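Local coordinates for penicillin-binding protein 2B (Streptococcus pneumoniae, PDB 2WAE) that cross-links the peptides of adjacent glycan strands in cell-wall peptidoglycan as a transpeptidase of the elongation machinery, and is a target of beta-lactam antibiotics, at residues P412-G417 against Q458-N463; V388-I393 against E438-S443; K128-A133 against N155-V160. One frame throughout, in Å; residues are numbered along the deposited sequence.

In the fold
Interactions 1 and 2 both belong to the transpeptidase domain, while interaction 3 lies in the dimerisation domain nearer the N-terminus, its centre about 75 Å from that of interaction 2 and about 79 Å from that of interaction 1. Interaction 2 is the one at the active site: the side chain of Lys389 comes within about 3 Å of that of Ser386, the inferred acyl-ester serine. The centre of interaction 1 is about 20 Å from that of interaction 2, with nearest atoms about 11 Å apart. Their segments alternate along the chain, and helix 445-455 borders both: Val449, Gln450 and Leu453 touch interaction 1, Tyr447 and Val448 interaction 2.

Interaction 1: residues P412-G417 against Q458-N463; sequences PIVFQG and QTYQPN. Unlike the reference sequence in segment 412-417: Pro412 (reference Ser).
Two irregular loop segments meet with end-to-end directions 63° apart, Val414 touching Asn463 and Tyr460, and their CA atoms come nearest at Phe415 and Asn463, 5.1 Å apart. Two hydrogen bonds join them. Both backbone polar groups of Val414 bond to the other segment: its N donates to Tyr460 OH over 2.9 Å and almost straight, at 169° about the hydrogen, while its O accepts from Asn463 N, also at 2.9 Å but more bent, with the donor tilted out of the carbonyl plane. The phenol ring is the centre of the contact. Its CG stands anti to the backbone N (chi1 174°), which carries the ring across to 412-417 and brings the hydroxyl to the Val414 amide. Ile413 covers one face: CD1 sits over the centre of the ring in a CH-pi contact, 4.1 Å from the centroid of Tyr460. Ile413 CG2 lies 3.7 Å from Tyr460 CE1. The opposite face is met near its rim by the backbone N of Pro462, from the tyrosine's own segment. Phe415 CE1 comes up to the ring edge, 4.4 Å from Tyr460 CD1. Further along, the side chains of Val414 and Asn463 lie alongside each other, Val414 CG1 3.4 Å from Asn463 OD1. Beneath the loops, helix 445-455 supplies Val449, Gln450 and Leu453 to the inner side chains, and Phe509 meets the Phe415 ring edge-to-face. The contact thus ties the loop after strand 408-410 to the one after helix 445-455 in the transpeptidase domain. The isoleucine methyl over one face and the main-chain N-H at the hydroxyl probably limit rotation of the ring and fix where its hydroxyl lies, so a buried aromatic and two hydrogen bonds join loops that have no strand pairing between them.

Interaction 2: residues V388-I393 against E438-S443; sequences VKAATI and EALEYS. Unlike the reference sequence in segment 438-443: Glu438 (reference Gln).
Lys389 and Ser443 fit the SxxK and SxN motifs known from penicillin-binding transpeptidases, and they meet where the start of helix 389-398 faces the end of helix 436-441. The close packing is apolar. Leu440 CD2 wedges against the first turn of the opposite helix, 3.9 Å from Lys389 CB and 3.8 Å from Ala390 N, and it is also 3.8 Å from Ile393 CD1. Ile393 reaches it because CG1 lies beside the backbone N and the chain then runs extended (chi2 171°), carrying CD1 across the leucine. Ala439 CB touches Ile393 CD1 more loosely, at 4.4 Å, and Leu584 and Phe588 of helix 578-593 back this patch. The looser side is polar and faces the catalytic centre rather than bulk solvent. There the chain of Lys389, bent at chi2 (108°), turns toward Ser443. Lys389 NZ forms a weak hydrogen bond of 3.4 Å with Ser443 OG. The stronger partners of both groups lie elsewhere: Lys389 NZ is hydrogen-bonded to Asn445 OD1 and Ser386 OG, and Ser443 OG to Lys615 NZ, giving a polar network around the inferred acyl-ester serine. Ser443 is placed there as the C-prime residue of a Schellman motif ending helix 436-441, with positive phi. The last methylenes of the lysine pass close by the serine oxygen, Ser443 OG lying 4.0 Å from Lys389 CD.

Interaction 3: residues K128-A133 against N155-V160; sequences KKTVEA and NAVDSV. Unlike the reference sequence in segment 128-133: Thr130 (reference Ile).
Thr130 and Val157 form the tightest part of a contact between segment 128-133, which continues from helix 124-130, and segment 155-160, which continues from helix 152-156; the two come nearest at Val131 and Val157, 5.6 Å between CA atoms. The packing of side chains carries most of it. The threonine and the valine cross at about a right angle. Val157 CG2 presses on Thr130 CB at 3.4 Å, a carbon pair tighter than usual van der Waals contact, and lies 3.1 Å from Thr130 OG1. The same methyl, Val157 CG2, also lies 4.2 Å from Val131 CB. Val160 extends the patch: its CG1, placed between the backbone N and carbonyl carbon (chi1 79°), reaches 4.0 Å from Thr130 CB, and Leu121 closes on both Thr130 and Val157.

Valine methyls also rest against polar main-chain atoms, without bonding to them. Val157 CG2 approaches Val131 N at 3.7 Å, Val160 CG1 is 3.8 Å from Thr130 O, and Val160 CG2 lies 4.1 Å from Ala133 O.

Polar bonding stays within each side. The threonine hydroxyl is hydrogen-bonded to Ile126 O and Tyr127 O of its own helix, even as OG1 and CB both lie against Val157 CG2. Two parts of the dimerisation domain are therefore joined at the surface, far from the active site, by van der Waals packing of branched side chains, with no polar bond between the two segments to fix their relative orientation.

Interaction 1: residues P412-G417 against Q458-N463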
loop_
_atom_site.group_PDB
_atom_site.type_symbol
_atom_site.label_atom_id
_atom_site.label_comp_id
_atom_site.label_asym_id
_atom_site.label_seq_id
_atom_site.Cartn_x
_atom_site.Cartn_y
_atom_site.Cartn_z
ATOM N N PRO A 412 22.008 -19.819 31.476
ATOM C CA PRO A 412 22.183 -18.398 31.213
ATOM C C PRO A 412 23.372 -18.225 30.262
ATOM O O PRO A 412 24.363 -18.944 30.373
ATOM C CB PRO A 412 22.499 -17.825 32.603
ATOM C CG PRO A 412 22.082 -18.899 33.584
ATOM C CD PRO A 412 22.321 -20.178 32.872
ATOM N N ILE A 413 23.273 -17.292 29.327
ATOM C CA ILE A 413 24.371 -17.039 28.405
ATOM C C ILE A 413 25.254 -15.869 28.871
ATOM O O ILE A 413 24.802 -14.728 28.924
ATOM C CB ILE A 413 23.852 -16.801 26.973
ATOM C CG1 ILE A 413 22.929 -17.947 26.559
ATOM C CG2 ILE A 413 25.010 -16.703 26.013
ATOM C CD1 ILE A 413 23.642 -19.284 26.450
ATOM N N VAL A 414 26.506 -16.162 29.213
ATOM C CA VAL A 414 27.415 -15.173 29.783
ATOM C C VAL A 414 28.621 -14.911 28.875
ATOM O O VAL A 414 29.536 -15.729 28.814
ATOM C CB VAL A 414 27.958 -15.655 31.163
ATOM C CG1 VAL A 414 28.902 -14.634 31.774
ATOM C CG2 VAL A 414 26.818 -15.972 32.118
ATOM N N PHE A 415 28.626 -13.772 28.187
ATOM C CA PHE A 415 29.769 -13.316 27.389
ATOM C C PHE A 415 30.584 -12.352 28.244
ATOM O O PHE A 415 30.039 -11.654 29.092
ATOM C CB PHE A 415 29.308 -12.550 26.145
ATOM C CG PHE A 415 28.464 -13.364 25.207
ATOM C CD1 PHE A 415 28.977 -14.508 24.611
ATOM C CD2 PHE A 415 27.171 -12.992 24.916
ATOM C CE1 PHE A 415 28.230 -15.269 23.748
ATOM C CE2 PHE A 415 26.403 -13.762 24.044
ATOM C CZ PHE A 415 26.930 -14.905 23.471
ATOM N N GLN A 416 31.886 -12.292 28.015
ATOM C CA GLN A 416 32.729 -11.367 28.745
ATOM C C GLN A 416 32.412 -9.901 28.448
ATOM O O GLN A 416 32.214 -9.517 27.300
ATOM C CB GLN A 416 34.181 -11.660 28.426
ATOM C CG GLN A 416 35.095 -10.955 29.364
ATOM C CD GLN A 416 35.145 -11.606 30.726
ATOM O OE1 GLN A 416 34.975 -12.821 30.855
ATOM N NE2 GLN A 416 35.401 -10.800 31.750
ATOM N N GLY A 417 32.366 -9.081 29.491
ATOM C CA GLY A 417 32.065 -7.660 29.343
ATOM C C GLY A 417 30.629 -7.380 28.937
ATOM O O GLY A 417 30.366 -6.480 28.138
ATOM N N GLN A 458 31.482 -20.206 16.377
ATOM C CA GLN A 458 31.941 -20.438 17.742
ATOM C C GLN A 458 31.014 -21.349 18.527
ATOM O O GLN A 458 29.809 -21.390 18.291
ATOM C CB GLN A 458 32.138 -19.104 18.455
ATOM C CG GLN A 458 33.083 -18.209 17.682
ATOM C CD GLN A 458 33.481 -16.979 18.445
ATOM O OE1 GLN A 458 34.051 -17.066 19.534
ATOM N NE2 GLN A 458 33.186 -15.813 17.876
ATOM N N THR A 459 31.595 -22.110 19.441
ATOM C CA THR A 459 30.823 -22.901 20.384
ATOM C C THR A 459 30.793 -22.112 21.690
ATOM O O THR A 459 31.820 -21.616 22.138
ATOM C CB THR A 459 31.525 -24.255 20.668
ATOM O OG1 THR A 459 31.972 -24.832 19.436
ATOM C CG2 THR A 459 30.581 -25.226 21.379
ATOM N N TYR A 460 29.627 -22.009 22.310
ATOM C CA TYR A 460 29.508 -21.313 23.580
ATOM C C TYR A 460 30.255 -22.007 24.720
ATOM O O TYR A 460 30.138 -23.215 24.921
ATOM C CB TYR A 460 28.038 -21.184 23.963
ATOM C CG TYR A 460 27.848 -20.600 25.344
ATOM C CD1 TYR A 460 28.154 -19.267 25.597
ATOM C CD2 TYR A 460 27.388 -21.375 26.399
ATOM C CE1 TYR A 460 28.001 -18.720 26.858
ATOM C CE2 TYR A 460 27.242 -20.834 27.676
ATOM C CZ TYR A 460 27.534 -19.500 27.893
ATOM O OH TYR A 460 27.377 -18.932 29.145
ATOM N N GLN A 461 31.040 -21.236 25.464
ATOM C CA GLN A 461 31.572 -21.695 26.740
ATOM C C GLN A 461 31.356 -20.513 27.665
ATOM O O GLN A 461 31.519 -19.366 27.260
ATOM C CB GLN A 461 33.070 -22.032 26.669
ATOM C CG GLN A 461 33.466 -23.071 25.618
ATOM C CD GLN A 461 33.141 -24.511 26.020
ATOM O OE1 GLN A 461 32.972 -24.822 27.203
ATOM N NE2 GLN A 461 33.065 -25.399 25.029
ATOM N N PRO A 462 30.985 -20.781 28.919
ATOM C CA PRO A 462 30.618 -19.641 29.742
ATOM C C PRO A 462 31.831 -18.741 29.963
ATOM O O PRO A 462 32.945 -19.247 30.106
ATOM C CB PRO A 462 30.153 -20.293 31.050
ATOM C CG PRO A 462 29.932 -21.735 30.735
ATOM C CD PRO A 462 30.888 -22.058 29.643
ATOM N N ASN A 463 31.608 -17.428 29.973
ATOM C CA ASN A 463 32.651 -16.427 30.212
ATOM C C ASN A 463 33.619 -16.224 29.041
ATOM O O ASN A 463 34.701 -15.659 29.186
ATOM C CB ASN A 463 33.438 -16.757 31.485
ATOM C CG ASN A 463 32.545 -17.110 32.658
ATOM O OD1 ASN A 463 31.453 -16.561 32.820
ATOM N ND2 ASN A 463 33.017 -18.024 33.490
#

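Interaction 2: residues V388-I393 against E438-S443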
loop_
_atom_site.group_PDB
_atom_site.type_symbol
_atom_site.label_atom_id
_atom_site.label_comp_id
_atom_site.label_asym_id
_atom_site.label_seq_id
_atom_site.Cartn_x
_atom_site.Cartn_y
_atom_site.Cartn_z
ATOM N N VAL A 388 9.938 -14.720 16.216
ATOM C CA VAL A 388 10.873 -15.024 15.142
ATOM C C VAL A 388 11.797 -16.194 15.469
ATOM O O VAL A 388 12.587 -16.591 14.630
ATOM C CB VAL A 388 11.754 -13.811 14.784
ATOM C CG1 VAL A 388 10.897 -12.595 14.443
ATOM C CG2 VAL A 388 12.713 -13.513 15.930
ATOM N N LYS A 389 11.730 -16.744 16.674
ATOM C CA LYS A 389 12.581 -17.886 17.017
ATOM C C LYS A 389 12.651 -19.025 15.978
ATOM O O LYS A 389 13.700 -19.649 15.836
ATOM C CB LYS A 389 12.208 -18.438 18.391
ATOM C CG LYS A 389 13.146 -17.994 19.493
ATOM C CD LYS A 389 12.544 -16.996 20.440
ATOM C CE LYS A 389 13.479 -16.812 21.618
ATOM N NZ LYS A 389 12.924 -16.042 22.775
ATOM N N ALA A 390 11.557 -19.291 15.259
ATOM C CA ALA A 390 11.542 -20.275 14.172
ATOM C C ALA A 390 12.530 -19.975 13.047
ATOM O O ALA A 390 13.147 -20.881 12.486
ATOM C CB ALA A 390 10.151 -20.400 13.592
ATOM N N ALA A 391 12.657 -18.703 12.692
ATOM C CA ALA A 391 13.563 -18.298 11.628
ATOM C C ALA A 391 15.027 -18.418 12.041
ATOM O O ALA A 391 15.890 -18.592 11.189
ATOM C CB ALA A 391 13.261 -16.859 11.173
ATOM N N THR A 392 15.315 -18.279 13.330
ATOM C CA THR A 392 16.688 -18.342 13.835
ATOM C C THR A 392 17.153 -19.793 13.902
ATOM O O THR A 392 18.260 -20.106 13.487
ATOM C CB THR A 392 16.849 -17.734 15.259
ATOM O OG1 THR A 392 16.367 -16.389 15.287
ATOM C CG2 THR A 392 18.319 -17.713 15.673
ATOM N N ILE A 393 16.318 -20.668 14.452
ATOM C CA ILE A 393 16.535 -22.102 14.387
ATOM C C ILE A 393 16.681 -22.560 12.934
ATOM O O ILE A 393 17.557 -23.376 12.641
ATOM C CB ILE A 393 15.399 -22.863 15.120
ATOM C CG1 ILE A 393 15.440 -22.519 16.615
ATOM C CG2 ILE A 393 15.544 -24.373 14.958
ATOM C CD1 ILE A 393 14.252 -23.033 17.411
ATOM N N GLU A 438 11.052 -28.060 22.100
ATOM C CA GLU A 438 10.944 -27.440 23.407
ATOM C C GLU A 438 11.433 -25.995 23.400
ATOM O O GLU A 438 10.869 -25.165 24.101
ATOM C CB GLU A 438 11.653 -28.280 24.475
ATOM C CG GLU A 438 11.019 -29.662 24.637
ATOM C CD GLU A 438 11.867 -30.635 25.439
ATOM O OE1 GLU A 438 13.118 -30.569 25.370
ATOM O OE2 GLU A 438 11.273 -31.477 26.150
ATOM N N ALA A 439 12.450 -25.675 22.605
ATOM C CA ALA A 439 12.939 -24.306 22.553
ATOM C C ALA A 439 11.869 -23.334 22.072
ATOM O O ALA A 439 11.786 -22.210 22.561
ATOM C CB ALA A 439 14.178 -24.200 21.675
ATOM N N LEU A 440 11.053 -23.750 21.107
ATOM C CA LEU A 440 9.922 -22.925 20.665
ATOM C C LEU A 440 8.820 -22.895 21.723
ATOM O O LEU A 440 8.281 -21.838 22.026
ATOM C CB LEU A 440 9.356 -23.435 19.333
ATOM C CG LEU A 440 10.331 -23.406 18.152
ATOM C CD1 LEU A 440 9.735 -24.165 16.981
ATOM C CD2 LEU A 440 10.659 -21.958 17.782
ATOM N N GLU A 441 8.489 -24.060 22.268
ATOM C CA GLU A 441 7.445 -24.206 23.284
ATOM C C GLU A 441 7.693 -23.373 24.538
ATOM O O GLU A 441 6.768 -22.735 25.034
ATOM C CB GLU A 441 7.298 -25.679 23.696
ATOM C CG GLU A 441 6.185 -25.946 24.714
ATOM C CD GLU A 441 6.136 -27.383 25.233
ATOM O OE1 GLU A 441 6.999 -28.211 24.874
ATOM O OE2 GLU A 441 5.226 -27.700 26.031
ATOM N N TYR A 442 8.916 -23.408 25.071
ATOM C CA TYR A 442 9.270 -22.607 26.249
ATOM C C TYR A 442 9.784 -21.209 25.900
ATOM O O TYR A 442 10.107 -20.422 26.791
ATOM C CB TYR A 442 10.326 -23.289 27.114
ATOM C CG TYR A 442 10.081 -24.741 27.409
ATOM C CD1 TYR A 442 8.793 -25.258 27.422
ATOM C CD2 TYR A 442 11.142 -25.593 27.698
ATOM C CE1 TYR A 442 8.554 -26.591 27.696
ATOM C CE2 TYR A 442 10.920 -26.924 27.988
ATOM C CZ TYR A 442 9.622 -27.417 27.980
ATOM O OH TYR A 442 9.403 -28.744 28.262
ATOM N N SER A 443 9.889 -20.925 24.609
ATOM C CA SER A 443 10.481 -19.679 24.108
ATOM C C SER A 443 11.867 -19.393 24.704
ATOM O O SER A 443 12.088 -18.383 25.380
ATOM C CB SER A 443 9.529 -18.497 24.303
ATOM O OG SER A 443 9.921 -17.415 23.476
#

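Interaction 3: residues K128-A133 against N155-V160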
loop_
_atom_site.group_PDB
_atom_site.type_symbol
_atom_site.label_atom_id
_atom_site.label_comp_id
_atom_site.label_asym_id
_atom_site.label_seq_id
_atom_site.Cartn_x
_atom_site.Cartn_y
_atom_site.Cartn_z
ATOM N N LYS A 128 5.020 41.232 -30.983
ATOM C CA LYS A 128 6.010 41.777 -31.913
ATOM C C LYS A 128 6.878 42.841 -31.243
ATOM O O LYS A 128 7.997 43.110 -31.679
ATOM C CB LYS A 128 5.313 42.360 -33.149
ATOM C CG LYS A 128 6.232 43.081 -34.122
ATOM C CD LYS A 128 7.166 42.122 -34.846
ATOM C CE LYS A 128 8.236 42.882 -35.618
ATOM N NZ LYS A 128 8.907 42.002 -36.606
ATOM N N LYS A 129 6.356 43.435 -30.174
ATOM C CA LYS A 129 7.059 44.486 -29.449
ATOM C C LYS A 129 7.955 43.942 -28.333
ATOM O O LYS A 129 9.022 44.490 -28.070
ATOM C CB LYS A 129 6.059 45.506 -28.891
ATOM C CG LYS A 129 6.650 46.883 -28.601
ATOM C CD LYS A 129 5.609 47.824 -28.011
ATOM C CE LYS A 129 4.929 47.198 -26.800
ATOM N NZ LYS A 129 3.830 48.047 -26.264
ATOM N N THR A 130 7.533 42.865 -27.677
ATOM C CA THR A 130 8.293 42.302 -26.560
ATOM C C THR A 130 9.527 41.545 -27.022
ATOM O O THR A 130 10.515 41.454 -26.292
ATOM C CB THR A 130 7.454 41.340 -25.708
ATOM O OG1 THR A 130 6.701 40.485 -26.573
ATOM C CG2 THR A 130 6.508 42.106 -24.797
ATOM N N VAL A 131 9.460 40.986 -28.225
ATOM C CA VAL A 131 10.622 40.344 -28.827
ATOM C C VAL A 131 11.532 41.370 -29.517
ATOM O O VAL A 131 12.718 41.120 -29.747
ATOM C CB VAL A 131 10.208 39.220 -29.798
ATOM C CG1 VAL A 131 9.507 39.789 -31.027
ATOM C CG2 VAL A 131 11.417 38.385 -30.190
ATOM N N GLU A 132 10.966 42.531 -29.832
ATOM C CA GLU A 132 11.714 43.643 -30.408
ATOM C C GLU A 132 12.846 44.093 -29.483
ATOM O O GLU A 132 13.892 44.543 -29.953
ATOM C CB GLU A 132 10.769 44.815 -30.692
ATOM C CG GLU A 132 11.430 46.048 -31.292
ATOM C CD GLU A 132 11.411 46.041 -32.808
ATOM O OE1 GLU A 132 10.521 45.374 -33.385
ATOM O OE2 GLU A 132 12.277 46.710 -33.413
ATOM N N ALA A 133 12.634 43.980 -28.174
ATOM C CA ALA A 133 13.650 44.374 -27.197
ATOM C C ALA A 133 14.316 43.166 -26.534
ATOM O O ALA A 133 14.126 42.912 -25.344
ATOM C CB ALA A 133 13.058 45.315 -26.152
ATOM N N ASN A 155 9.868 31.273 -25.893
ATOM C CA ASN A 155 10.385 31.086 -24.540
ATOM C C ASN A 155 11.266 32.220 -24.032
ATOM O O ASN A 155 11.238 32.554 -22.850
ATOM C CB ASN A 155 11.133 29.761 -24.425
ATOM C CG ASN A 155 10.199 28.580 -24.298
ATOM O OD1 ASN A 155 9.033 28.646 -24.688
ATOM N ND2 ASN A 155 10.709 27.487 -23.745
ATOM N N ALA A 156 12.059 32.803 -24.924
ATOM C CA ALA A 156 12.914 33.919 -24.541
ATOM C C ALA A 156 12.084 35.183 -24.324
ATOM O O ALA A 156 12.391 35.999 -23.457
ATOM C CB ALA A 156 14.013 34.145 -25.575
ATOM N N VAL A 157 11.021 35.339 -25.106
ATOM C CA VAL A 157 10.100 36.453 -24.902
ATOM C C VAL A 157 9.218 36.200 -23.680
ATOM O O VAL A 157 8.531 37.103 -23.208
ATOM C CB VAL A 157 9.239 36.744 -26.155
ATOM C CG1 VAL A 157 8.194 35.661 -26.368
ATOM C CG2 VAL A 157 8.577 38.114 -26.048
ATOM N N ASP A 158 9.254 34.971 -23.169
ATOM C CA ASP A 158 8.486 34.589 -21.984
ATOM C C ASP A 158 9.227 34.911 -20.697
ATOM O O ASP A 158 8.645 34.895 -19.613
ATOM C CB ASP A 158 8.154 33.096 -22.003
ATOM C CG ASP A 158 6.753 32.812 -22.507
ATOM O OD1 ASP A 158 6.080 31.942 -21.917
ATOM O OD2 ASP A 158 6.318 33.453 -23.489
ATOM N N SER A 159 10.519 35.190 -20.814
ATOM C CA SER A 159 11.300 35.581 -19.651
ATOM C C SER A 159 11.555 37.086 -19.650
ATOM O O SER A 159 12.253 37.600 -18.775
ATOM C CB SER A 159 12.610 34.794 -19.604
ATOM O OG SER A 159 12.353 33.405 -19.710
ATOM N N VAL A 160 10.970 37.783 -20.623
ATOM C CA VAL A 160 11.157 39.226 -20.779
ATOM C C VAL A 160 10.157 40.125 -20.032
ATOM O O VAL A 160 10.493 41.262 -19.695
ATOM C CB VAL A 160 11.295 39.650 -22.270
ATOM C CG1 VAL A 160 9.941 39.719 -22.956
ATOM C CG2 VAL A 160 12.010 40.991 -22.390
#